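Local coordinates for tail fiber protein (Pseudomonas aeruginosa, PDB 6CL6) that probably recognises the surface of target bacteria as the trimeric receptor-binding fiber of a contractile R-type pyocin, a bactericidal injection particle, at residues 143-154 against 166-175. Residues are numbered along the deposited sequence; the frame is centred on the assembly and turned at random.
Sequences MVTSGWWSQSFT and VRAGLLHVYA. With EDO (1,2-ethanediol), chain K.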
ATOM      1  N   MET A 143       4.524  -8.856  40.263  1.00 17.03           N
ATOM      2  CA  MET A 143       4.203  -7.474  40.625  1.00 22.02           C
ATOM      3  C   MET A 143       2.681  -7.350  40.661  1.00 10.10           C
ATOM      4  O   MET A 143       2.026  -6.962  39.689  1.00 10.59           O
ATOM      5  CB  MET A 143       4.843  -6.515  39.641  1.00 17.85           C
ATOM      6  CG  MET A 143       6.353  -6.647  39.545  1.00 13.51           C
ATOM      7  SD  MET A 143       7.244  -6.335  41.082  1.00 15.36           S
ATOM      8  CE  MET A 143       6.946  -4.562  41.263  1.00 17.86           C
ATOM      9  N   VAL A 144       2.113  -7.722  41.819  1.00 10.81           N
ATOM     10  CA  VAL A 144       0.661  -7.884  41.921  1.00 13.18           C
ATOM     11  C   VAL A 144       0.044  -6.944  42.951  1.00 24.91           C
ATOM     12  O   VAL A 144      -1.073  -7.156  43.392  1.00 13.91           O
ATOM     13  CB  VAL A 144       0.307  -9.348  42.240  1.00 15.19           C
ATOM     14  CG1 VAL A 144       0.626 -10.246  41.029  1.00 21.11           C
ATOM     15  CG2 VAL A 144       1.079  -9.830  43.458  1.00 15.25           C
ATOM     16  N   THR A 145       0.766  -5.926  43.362  1.00 16.69           N
ATOM     17  CA  THR A 145       0.236  -4.913  44.279  1.00 22.22           C
ATOM     18  C   THR A 145       0.265  -3.534  43.620  1.00 20.72           C
ATOM     19  O   THR A 145       1.175  -3.216  42.850  1.00 16.23           O
ATOM     20  CB  THR A 145       1.020  -4.902  45.624  1.00 19.90           C
ATOM     21  OG1 THR A 145       2.285  -4.288  45.457  1.00 24.85           O
ATOM     22  CG2 THR A 145       1.214  -6.313  46.123  1.00 18.27           C
ATOM     23  N   SER A 146      -0.754  -2.731  43.902  1.00 16.61           N
ATOM     24  CA  SER A 146      -0.914  -1.460  43.195  1.00 14.15           C
ATOM     25  C   SER A 146       0.269  -0.544  43.423  1.00 16.51           C
ATOM     26  O   SER A 146       0.813  -0.478  44.521  1.00 14.15           O
ATOM     27  CB  SER A 146      -2.194  -0.774  43.663  1.00 10.13           C
ATOM     28  OG  SER A 146      -3.327  -1.442  43.249  1.00 11.79           O
ATOM     29  N   GLY A 147       0.650   0.184  42.385  1.00  9.33           N
ATOM     30  CA  GLY A 147       1.781   1.103  42.465  1.00 14.86           C
ATOM     31  C   GLY A 147       2.431   1.318  41.112  1.00  9.11           C
ATOM     32  O   GLY A 147       1.890   0.943  40.068  1.00 11.21           O
ATOM     33  N   TRP A 148       3.577   1.968  41.134  1.00 11.43           N
ATOM     34  CA  TRP A 148       4.336   2.099  39.911  1.00  9.17           C
ATOM     35  C   TRP A 148       5.821   1.938  40.223  1.00  9.80           C
ATOM     36  O   TRP A 148       6.300   2.367  41.269  1.00 15.64           O
ATOM     37  CB  TRP A 148       4.083   3.419  39.171  1.00 17.83           C
ATOM     38  CG  TRP A 148       4.324   4.679  39.917  1.00  8.87           C
ATOM     39  CD1 TRP A 148       3.651   5.118  41.008  1.00 14.13           C
ATOM     40  CD2 TRP A 148       5.272   5.695  39.599  1.00 10.71           C
ATOM     41  NE1 TRP A 148       4.127   6.344  41.396  1.00 13.71           N
ATOM     42  CE2 TRP A 148       5.121   6.723  40.546  1.00 14.55           C
ATOM     43  CE3 TRP A 148       6.236   5.841  38.596  1.00 16.96           C
ATOM     44  CZ2 TRP A 148       5.889   7.866  40.525  1.00 13.41           C
ATOM     45  CZ3 TRP A 148       7.000   6.971  38.571  1.00 13.65           C
ATOM     46  CH2 TRP A 148       6.832   7.964  39.548  1.00 16.95           C
ATOM     47  N   TRP A 149       6.535   1.354  39.270  1.00 10.72           N
ATOM     48  CA  TRP A 149       7.923   0.972  39.420  1.00 13.99           C
ATOM     49  C   TRP A 149       8.691   1.309  38.147  1.00  9.95           C
ATOM     50  O   TRP A 149       8.141   1.275  37.039  1.00 12.46           O
ATOM     51  CB  TRP A 149       8.065  -0.528  39.728  1.00 13.67           C
ATOM     52  CG  TRP A 149       7.677  -0.929  41.075  1.00 10.21           C
ATOM     53  CD1 TRP A 149       8.498  -1.130  42.136  1.00 13.69           C
ATOM     54  CD2 TRP A 149       6.349  -1.211  41.537  1.00 11.92           C
ATOM     55  NE1 TRP A 149       7.762  -1.509  43.225  1.00 11.28           N
ATOM     56  CE2 TRP A 149       6.439  -1.545  42.886  1.00 19.41           C
ATOM     57  CE3 TRP A 149       5.099  -1.215  40.938  1.00  9.69           C
ATOM     58  CZ2 TRP A 149       5.308  -1.879  43.656  1.00 12.97           C
ATOM     59  CZ3 TRP A 149       3.985  -1.525  41.689  1.00 15.59           C
ATOM     60  CH2 TRP A 149       4.096  -1.842  43.043  1.00 14.97           C
ATOM     61  N   SER A 150       9.977   1.584  38.317  1.00 18.55           N
ATOM     62  CA  SER A 150      10.842   1.985  37.228  1.00 13.18           C
ATOM     63  C   SER A 150      11.913   0.946  36.977  1.00 12.77           C
ATOM     64  O   SER A 150      12.624   0.546  37.899  1.00 13.02           O
ATOM     65  CB  SER A 150      11.529   3.329  37.533  1.00 10.98           C
ATOM     66  OG  SER A 150      12.300   3.769  36.456  1.00 25.32           O
ATOM     67  N   GLN A 151      12.049   0.534  35.723  1.00  9.74           N
ATOM     68  CA  GLN A 151      13.174  -0.281  35.290  1.00  9.98           C
ATOM     69  C   GLN A 151      14.100   0.646  34.522  1.00  9.46           C
ATOM     70  O   GLN A 151      13.782   1.076  33.399  1.00 13.95           O
ATOM     71  CB  GLN A 151      12.734  -1.467  34.428  1.00 12.86           C
ATOM     72  CG  GLN A 151      13.893  -2.281  33.851  1.00 19.65           C
ATOM     73  CD  GLN A 151      14.849  -2.792  34.937  1.00 18.48           C
ATOM     74  OE1 GLN A 151      15.898  -2.206  35.194  1.00 13.67           O
ATOM     75  NE2 GLN A 151      14.464  -3.886  35.591  1.00 12.93           N
ATOM     76  N   SER A 152      15.221   0.973  35.130  1.00 14.09           N
ATOM     77  CA  SER A 152      16.164   1.918  34.550  1.00 12.99           C
ATOM     78  C   SER A 152      17.183   1.265  33.642  1.00 16.99           C
ATOM     79  O   SER A 152      17.999   1.970  33.049  1.00 11.78           O
ATOM     80  CB  SER A 152      16.837   2.691  35.676  1.00 13.90           C
ATOM     81  OG  SER A 152      15.851   3.392  36.429  1.00 16.16           O
ATOM     82  N   PHE A 153      17.157  -0.059  33.496  1.00 12.82           N
ATOM     83  CA  PHE A 153      18.203  -0.757  32.763  1.00  9.50           C
ATOM     84  C   PHE A 153      17.594  -1.753  31.789  1.00 13.50           C
ATOM     85  O   PHE A 153      16.942  -2.703  32.198  1.00 13.48           O
ATOM     86  CB  PHE A 153      19.154  -1.482  33.728  1.00 13.71           C
ATOM     87  CG  PHE A 153      19.931  -0.566  34.614  1.00 15.72           C
ATOM     88  CD1 PHE A 153      19.406  -0.154  35.822  1.00 12.85           C
ATOM     89  CD2 PHE A 153      21.199  -0.104  34.221  1.00 15.38           C
ATOM     90  CE1 PHE A 153      20.115   0.701  36.652  1.00 25.26           C
ATOM     91  CE2 PHE A 153      21.911   0.761  35.029  1.00 15.39           C
ATOM     92  CZ  PHE A 153      21.367   1.166  36.252  1.00  8.49           C
ATOM     93  N   THR A 154      17.824  -1.538  30.500  1.00 11.85           N
ATOM     94  CA  THR A 154      17.368  -2.504  29.511  1.00  7.32           C
ATOM     95  C   THR A 154      17.914  -3.901  29.794  1.00 12.22           C
ATOM     96  O   THR A 154      17.200  -4.883  29.629  1.00 16.61           O
ATOM     97  CB  THR A 154      17.754  -2.009  28.120  1.00 15.32           C
ATOM     98  OG1 THR A 154      16.870  -0.926  27.759  1.00 15.56           O
ATOM     99  CG2 THR A 154      17.657  -3.106  27.083  1.00 20.09           C
ATOM    100  N   VAL A 166      12.129  -5.895  25.649  1.00 12.66           N
ATOM    101  CA  VAL A 166      13.412  -5.765  26.347  1.00 12.98           C
ATOM    102  C   VAL A 166      13.840  -4.313  26.283  1.00 16.27           C
ATOM    103  O   VAL A 166      14.580  -3.908  25.373  1.00 12.41           O
ATOM    104  CB  VAL A 166      14.471  -6.716  25.779  1.00 20.11           C
ATOM    105  CG1 VAL A 166      15.806  -6.550  26.517  1.00 14.89           C
ATOM    106  CG2 VAL A 166      13.979  -8.143  25.908  1.00 24.48           C
ATOM    107  N   ARG A 167      13.333  -3.508  27.236  1.00 14.26           N
ATOM    108  CA  ARG A 167      13.604  -2.084  27.299  1.00 14.19           C
ATOM    109  C   ARG A 167      13.387  -1.612  28.722  1.00 14.03           C
ATOM    110  O   ARG A 167      12.462  -2.068  29.406  1.00  8.99           O
ATOM    111  CB  ARG A 167      12.693  -1.241  26.383  1.00 16.96           C
ATOM    112  CG  ARG A 167      12.797  -1.477  24.931  1.00 21.10           C
ATOM    113  CD  ARG A 167      13.996  -0.791  24.305  1.00 18.34           C
ATOM    114  NE  ARG A 167      13.811  -0.691  22.833  1.00 17.74           N
ATOM    115  CZ  ARG A 167      13.852  -1.724  22.012  1.00 19.14           C
ATOM    116  NH1 ARG A 167      14.030  -2.943  22.477  1.00 23.44           N
ATOM    117  NH2 ARG A 167      13.676  -1.552  20.713  1.00 30.81           N
ATOM    118  N   ALA A 168      14.228  -0.680  29.166  1.00 12.04           N
ATOM    119  CA  ALA A 168      13.892   0.120  30.339  1.00 13.14           C
ATOM    120  C   ALA A 168      12.511   0.746  30.140  1.00 12.18           C
ATOM    121  O   ALA A 168      12.071   0.983  29.014  1.00 13.53           O
ATOM    122  CB  ALA A 168      14.955   1.194  30.540  1.00 13.15           C
ATOM    123  N   GLY A 169      11.817   1.004  31.234  1.00 10.16           N
ATOM    124  CA  GLY A 169      10.459   1.514  31.118  1.00 12.98           C
ATOM    125  C   GLY A 169       9.775   1.666  32.448  1.00 12.57           C
ATOM    126  O   GLY A 169      10.325   1.358  33.501  1.00 14.16           O
ATOM    127  N   LEU A 170       8.536   2.123  32.367  1.00 10.85           N
ATOM    128  CA  LEU A 170       7.688   2.380  33.520  1.00 10.08           C
ATOM    129  C   LEU A 170       6.563   1.372  33.633  1.00 12.73           C
ATOM    130  O   LEU A 170       5.681   1.303  32.763  1.00 16.03           O
ATOM    131  CB  LEU A 170       7.102   3.799  33.433  1.00  9.98           C
ATOM    132  CG  LEU A 170       6.530   4.347  34.720  1.00 11.66           C
ATOM    133  CD1 LEU A 170       7.574   4.461  35.796  1.00 19.41           C
ATOM    134  CD2 LEU A 170       5.905   5.689  34.452  1.00 18.04           C
ATOM    135  N   LEU A 171       6.546   0.648  34.751  1.00 10.30           N
ATOM    136  CA  LEU A 171       5.475  -0.283  35.068  1.00 10.15           C
ATOM    137  C   LEU A 171       4.455   0.324  36.005  1.00 11.41           C
ATOM    138  O   LEU A 171       4.821   0.815  37.085  1.00 11.44           O
ATOM    139  CB  LEU A 171       6.019  -1.552  35.721  1.00  9.19           C
ATOM    140  CG  LEU A 171       5.026  -2.585  36.233  1.00  6.50           C
ATOM    141  CD1 LEU A 171       4.375  -3.293  35.039  1.00 11.82           C
ATOM    142  CD2 LEU A 171       5.694  -3.606  37.114  1.00 11.25           C
ATOM    143  N   HIS A 172       3.173   0.234  35.617  1.00  6.92           N
ATOM    144  CA  HIS A 172       2.062   0.528  36.513  1.00  9.42           C
ATOM    145  C   HIS A 172       1.314  -0.751  36.856  1.00  9.63           C
ATOM    146  O   HIS A 172       1.083  -1.599  35.985  1.00 11.23           O
ATOM    147  CB  HIS A 172       1.058   1.509  35.907  1.00  8.35           C
ATOM    148  CG  HIS A 172       1.395   2.941  36.115  1.00 11.37           C
ATOM    149  ND1 HIS A 172       2.203   3.645  35.255  1.00 14.58           N
ATOM    150  CD2 HIS A 172       1.016   3.820  37.078  1.00 18.27           C
ATOM    151  CE1 HIS A 172       2.310   4.897  35.672  1.00 18.28           C
ATOM    152  NE2 HIS A 172       1.615   5.021  36.787  1.00 18.78           N
ATOM    153  N   VAL A 173       0.933  -0.894  38.118  1.00 11.29           N
ATOM    154  CA  VAL A 173       0.094  -1.993  38.550  1.00  5.04           C
ATOM    155  C   VAL A 173      -1.160  -1.415  39.186  1.00 13.14           C
ATOM    156  O   VAL A 173      -1.072  -0.655  40.160  1.00 13.35           O
ATOM    157  CB  VAL A 173       0.825  -2.913  39.532  1.00  7.42           C
ATOM    158  CG1 VAL A 173      -0.081  -4.092  39.913  1.00  7.98           C
ATOM    159  CG2 VAL A 173       2.135  -3.387  38.988  1.00  7.69           C
ATOM    160  N   TYR A 174      -2.317  -1.801  38.670  1.00  8.52           N
ATOM    161  CA  TYR A 174      -3.619  -1.491  39.247  1.00 11.04           C
ATOM    162  C   TYR A 174      -4.233  -2.803  39.723  1.00  7.29           C
ATOM    163  O   TYR A 174      -4.915  -3.510  38.974  1.00 11.20           O
ATOM    164  CB  TYR A 174      -4.511  -0.761  38.263  1.00 15.76           C
ATOM    165  CG  TYR A 174      -3.823   0.408  37.592  1.00 13.50           C
ATOM    166  CD1 TYR A 174      -3.621   1.609  38.263  1.00 11.40           C
ATOM    167  CD2 TYR A 174      -3.403   0.317  36.285  1.00 29.03           C
ATOM    168  CE1 TYR A 174      -3.020   2.658  37.664  1.00 14.67           C
ATOM    169  CE2 TYR A 174      -2.795   1.372  35.668  1.00 13.03           C
ATOM    170  CZ  TYR A 174      -2.602   2.555  36.375  1.00 21.73           C
ATOM    171  OH  TYR A 174      -2.018   3.630  35.785  1.00 18.10           O
ATOM    172  N   ALA A 175      -4.000  -3.102  41.010  1.00 12.41           N
ATOM    173  CA  ALA A 175      -4.472  -4.353  41.609  1.00 13.88           C
ATOM    174  C   ALA A 175      -5.931  -4.159  42.037  1.00  8.93           C
ATOM    175  O   ALA A 175      -6.263  -3.941  43.217  1.00 11.90           O
ATOM    176  CB  ALA A 175      -3.563  -4.759  42.756  1.00 15.02           C
TER
HETATM  177  C1  EDO K 705      18.352   2.073  29.617  1.00 35.31           C
HETATM  178  O1  EDO K 705      19.040   0.808  29.595  1.00 24.12           O
HETATM  179  C2  EDO K 705      19.327   3.156  29.199  1.00 33.71           C
HETATM  180  O2  EDO K 705      19.718   2.906  27.832  1.00 31.82           O
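Trp148 and His172 are paired across antiparallel strands 147-151 and 169-175 at a non-hydrogen-bonded position, their side chains side by side on the face shared with Ser150 and Leu170. Followed outward, Trp148 first sets CB against Leu171 O and over one face of the imidazole, 3.9 Å from the His172 ring centroid, a CH-pi contact. CG, between backbone N and carbonyl carbon (chi1 57°), approaches His172 NE2; the two ring planes stay within 13° of parallel but are slid apart and barely overlap. CE3 then meets Leu170 CD1 at 3.4 Å, the methyl lying at the ring edge in the indole plane and also within reach of CZ3, while NE1 hydrogen-bonds to Thr127 O.

On the other face of the sheet, Trp149 CZ3 rests 3.8 Å from Val173 CG2, and Met143, its chain bent at chi2 and chi3, folds CE over the centre of the Trp149 indole while its CB touches Leu171 CD2. Six backbone bonds pair Gly147, Trp149 and Gln151 with Val173, Leu171 and Gly169; Val173 N to Gly147 O is almost straight (176°). Beyond the ladder, side-chain hydroxyls take over at both ends: Ser146 OG accepts a hydrogen bond from Ala175 N (2.9 Å) and forms another with Lys128 O of the third subunit, and Thr154 OG1 accepts one from Ala168 N (3.0 Å).

His172 packs edge-to-face with Tyr174 of the second subunit, and Tyr174 likewise with His172 of the third. The pairing is an antiparallel beta ladder within a mixed sheet, turning its Trp148-His172 face to the subunit interface of a trimeric fiber.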